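Local coordinates for protein BIM1 (Saccharomyces cerevisiae, PDB 4E61) that binds microtubules, including their plus ends, and is present here as its C-terminal EB1-like motif, at residues R49-E52 and I53-T57. Residues are numbered along the deposited sequence; the frame is centred on the assembly and turned at random.
Sequences RDIE and ILVHT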
ATOM      1  N   ARG A  49      -2.428   7.182 -14.118  1.00 39.46           N
ATOM      2  CA  ARG A  49      -2.833   8.518 -14.533  1.00 41.09           C
ATOM      3  C   ARG A  49      -2.189   8.857 -15.905  1.00 45.98           C
ATOM      4  O   ARG A  49      -2.916   9.221 -16.842  1.00 47.41           O
ATOM      5  CB  ARG A  49      -2.458   9.527 -13.441  1.00 44.99           C
ATOM      6  CG  ARG A  49      -2.654  10.995 -13.822  1.00 61.84           C
ATOM      7  CD  ARG A  49      -1.642  11.896 -13.121  1.00 74.14           C
ATOM      8  NE  ARG A  49      -0.271  11.692 -13.606  1.00 84.18           N
ATOM      9  CZ  ARG A  49       0.820  12.121 -12.975  1.00103.29           C
ATOM     10  NH1 ARG A  49       0.716  12.779 -11.826  1.00 93.56           N
ATOM     11  NH2 ARG A  49       2.024  11.890 -13.486  1.00 86.88           N
ATOM     12  N   ASP A  50      -0.858   8.623 -16.039  1.00 40.44           N
ATOM     13  CA  ASP A  50      -0.083   8.828 -17.271  1.00 39.33           C
ATOM     14  C   ASP A  50      -0.548   7.907 -18.417  1.00 42.20           C
ATOM     15  O   ASP A  50      -0.577   8.337 -19.584  1.00 42.59           O
ATOM     16  CB  ASP A  50       1.410   8.633 -17.003  1.00 41.32           C
ATOM     17  CG  ASP A  50       2.050   9.662 -16.096  1.00 57.31           C
ATOM     18  OD1 ASP A  50       1.434  10.739 -15.885  1.00 58.91           O
ATOM     19  OD2 ASP A  50       3.166   9.389 -15.584  1.00 66.30           O
ATOM     20  N   ILE A  51      -0.946   6.649 -18.083  1.00 35.52           N
ATOM     21  CA  ILE A  51      -1.459   5.747 -19.098  1.00 34.79           C
ATOM     22  C   ILE A  51      -2.843   6.238 -19.552  1.00 40.04           C
ATOM     23  O   ILE A  51      -3.109   6.213 -20.756  1.00 37.98           O
ATOM     24  CB  ILE A  51      -1.400   4.249 -18.717  1.00 36.84           C
ATOM     25  CG1 ILE A  51       0.052   3.780 -18.630  1.00 38.27           C
ATOM     26  CG2 ILE A  51      -2.151   3.374 -19.731  1.00 34.44           C
ATOM     27  CD1 ILE A  51       0.247   2.361 -17.975  1.00 48.84           C
ATOM     28  N   GLU A  52      -3.684   6.736 -18.603  1.00 39.95           N
ATOM     29  CA  GLU A  52      -5.019   7.273 -18.910  1.00 41.73           C
ATOM     30  C   GLU A  52      -4.943   8.451 -19.905  1.00 46.36           C
ATOM     31  O   GLU A  52      -5.635   8.436 -20.931  1.00 46.81           O
ATOM     32  CB  GLU A  52      -5.797   7.658 -17.638  1.00 43.62           C
ATOM     33  CG  GLU A  52      -7.297   7.689 -17.922  1.00 55.71           C
ATOM     34  CD  GLU A  52      -8.253   8.175 -16.850  1.00 78.08           C
ATOM     35  OE1 GLU A  52      -8.158   9.373 -16.505  1.00 71.07           O
ATOM     36  OE2 GLU A  52      -9.246   7.456 -16.576  1.00 66.68           O
ATOM     37  N   ILE A  53      -4.055   9.425 -19.614  1.00 42.12           N
ATOM     38  CA  ILE A  53      -3.788  10.599 -20.456  1.00 42.13           C
ATOM     39  C   ILE A  53      -3.386  10.162 -21.872  1.00 47.76           C
ATOM     40  O   ILE A  53      -3.981  10.618 -22.839  1.00 48.69           O
ATOM     41  CB  ILE A  53      -2.727  11.525 -19.776  1.00 44.36           C
ATOM     42  CG1 ILE A  53      -3.347  12.246 -18.545  1.00 43.94           C
ATOM     43  CG2 ILE A  53      -2.133  12.515 -20.776  1.00 43.56           C
ATOM     44  CD1 ILE A  53      -2.361  12.682 -17.405  1.00 37.54           C
ATOM     45  N   LEU A  54      -2.413   9.241 -21.975  1.00 45.46           N
ATOM     46  CA  LEU A  54      -1.926   8.688 -23.232  1.00 44.80           C
ATOM     47  C   LEU A  54      -3.045   8.000 -24.032  1.00 49.85           C
ATOM     48  O   LEU A  54      -3.169   8.239 -25.229  1.00 48.22           O
ATOM     49  CB  LEU A  54      -0.745   7.731 -22.961  1.00 44.40           C
ATOM     50  CG  LEU A  54      -0.191   6.940 -24.164  1.00 48.01           C
ATOM     51  CD1 LEU A  54       0.507   7.846 -25.190  1.00 47.90           C
ATOM     52  CD2 LEU A  54       0.697   5.826 -23.713  1.00 48.95           C
ATOM     53  N   VAL A  55      -3.871   7.182 -23.364  1.00 49.84           N
ATOM     54  CA  VAL A  55      -4.990   6.459 -23.984  1.00 51.29           C
ATOM     55  C   VAL A  55      -6.012   7.426 -24.551  1.00 60.97           C
ATOM     56  O   VAL A  55      -6.383   7.267 -25.718  1.00 61.90           O
ATOM     57  CB  VAL A  55      -5.608   5.413 -23.021  1.00 54.10           C
ATOM     58  CG1 VAL A  55      -7.039   5.028 -23.412  1.00 53.92           C
ATOM     59  CG2 VAL A  55      -4.719   4.187 -22.952  1.00 53.39           C
ATOM     60  N   HIS A  56      -6.428   8.439 -23.758  1.00 60.81           N
ATOM     61  CA  HIS A  56      -7.397   9.424 -24.223  1.00 63.10           C
ATOM     62  C   HIS A  56      -6.887  10.353 -25.331  1.00 64.74           C
ATOM     63  O   HIS A  56      -7.596  10.558 -26.320  1.00 64.04           O
ATOM     64  CB  HIS A  56      -8.097  10.138 -23.063  1.00 65.97           C
ATOM     65  CG  HIS A  56      -8.899   9.186 -22.236  1.00 71.49           C
ATOM     66  ND1 HIS A  56      -9.873   8.372 -22.806  1.00 74.34           N
ATOM     67  CD2 HIS A  56      -8.811   8.908 -20.917  1.00 74.20           C
ATOM     68  CE1 HIS A  56     -10.345   7.638 -21.817  1.00 73.99           C
ATOM     69  NE2 HIS A  56      -9.739   7.927 -20.658  1.00 74.17           N
ATOM     70  N   THR A  57      -5.643  10.837 -25.203  1.00 60.02           N
ATOM     71  CA  THR A  57      -4.971  11.665 -26.193  1.00 59.71           C
ATOM     72  C   THR A  57      -4.899  10.945 -27.554  1.00 65.81           C
ATOM     73  O   THR A  57      -5.279  11.535 -28.566  1.00 66.62           O
ATOM     74  CB  THR A  57      -3.611  12.089 -25.636  1.00 65.35           C
ATOM     75  OG1 THR A  57      -3.840  13.037 -24.597  1.00 69.49           O
ATOM     76  CG2 THR A  57      -2.690  12.677 -26.689  1.00 60.93           C
TER
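Ile51 and Val55 meet one turn apart on the long helix 2-63, part of the dimeric, coiled-coil EB1-like motif, and mark its packed side. Their methyls touch at 4.2 Å between Ile51 CG2 and Val55 CG2; Val92 of helix 84-101 lies against both residues, while Leu96 and Phe88 of the second subunit pack on Ile51 and Val55 respectively, so both are buried in the interface between helices and chains. Regular i to i+4 bonding holds the spacing: Val55 N reaches Ile51 O at 2.9 Å, and Ile53 N reaches Arg49 O with an N-H...O angle of 167°. The other side faces solvent, with Arg49, Glu52 and Ile53 exposed. Arg49 CG runs alongside Ile53 CD1 at 4.0 Å, and Glu52 and His56 meet mainly through carbon, Glu52 CG to His56 CD2 at 3.6 Å. With CG anti to the backbone N (chi1 -158°), the Glu52 chain runs outward from the helix, its carboxylate leaning away from the imidazole. The two planes are 61° apart, and Glu52 OE2 stays 4.1 Å from His56 NE2, too far for a direct bond. Were His56 an alanine, the Glu52 CG methylene would probably lose the ring it lies against, opening a gap beside it. Arg49 forms a salt bridge with the adjacent Asp50, NE and NH2 both donating to OD1 from one face of the carboxylate, with Arg49 NH2 to Asp50 OD1 at 2.7 Å.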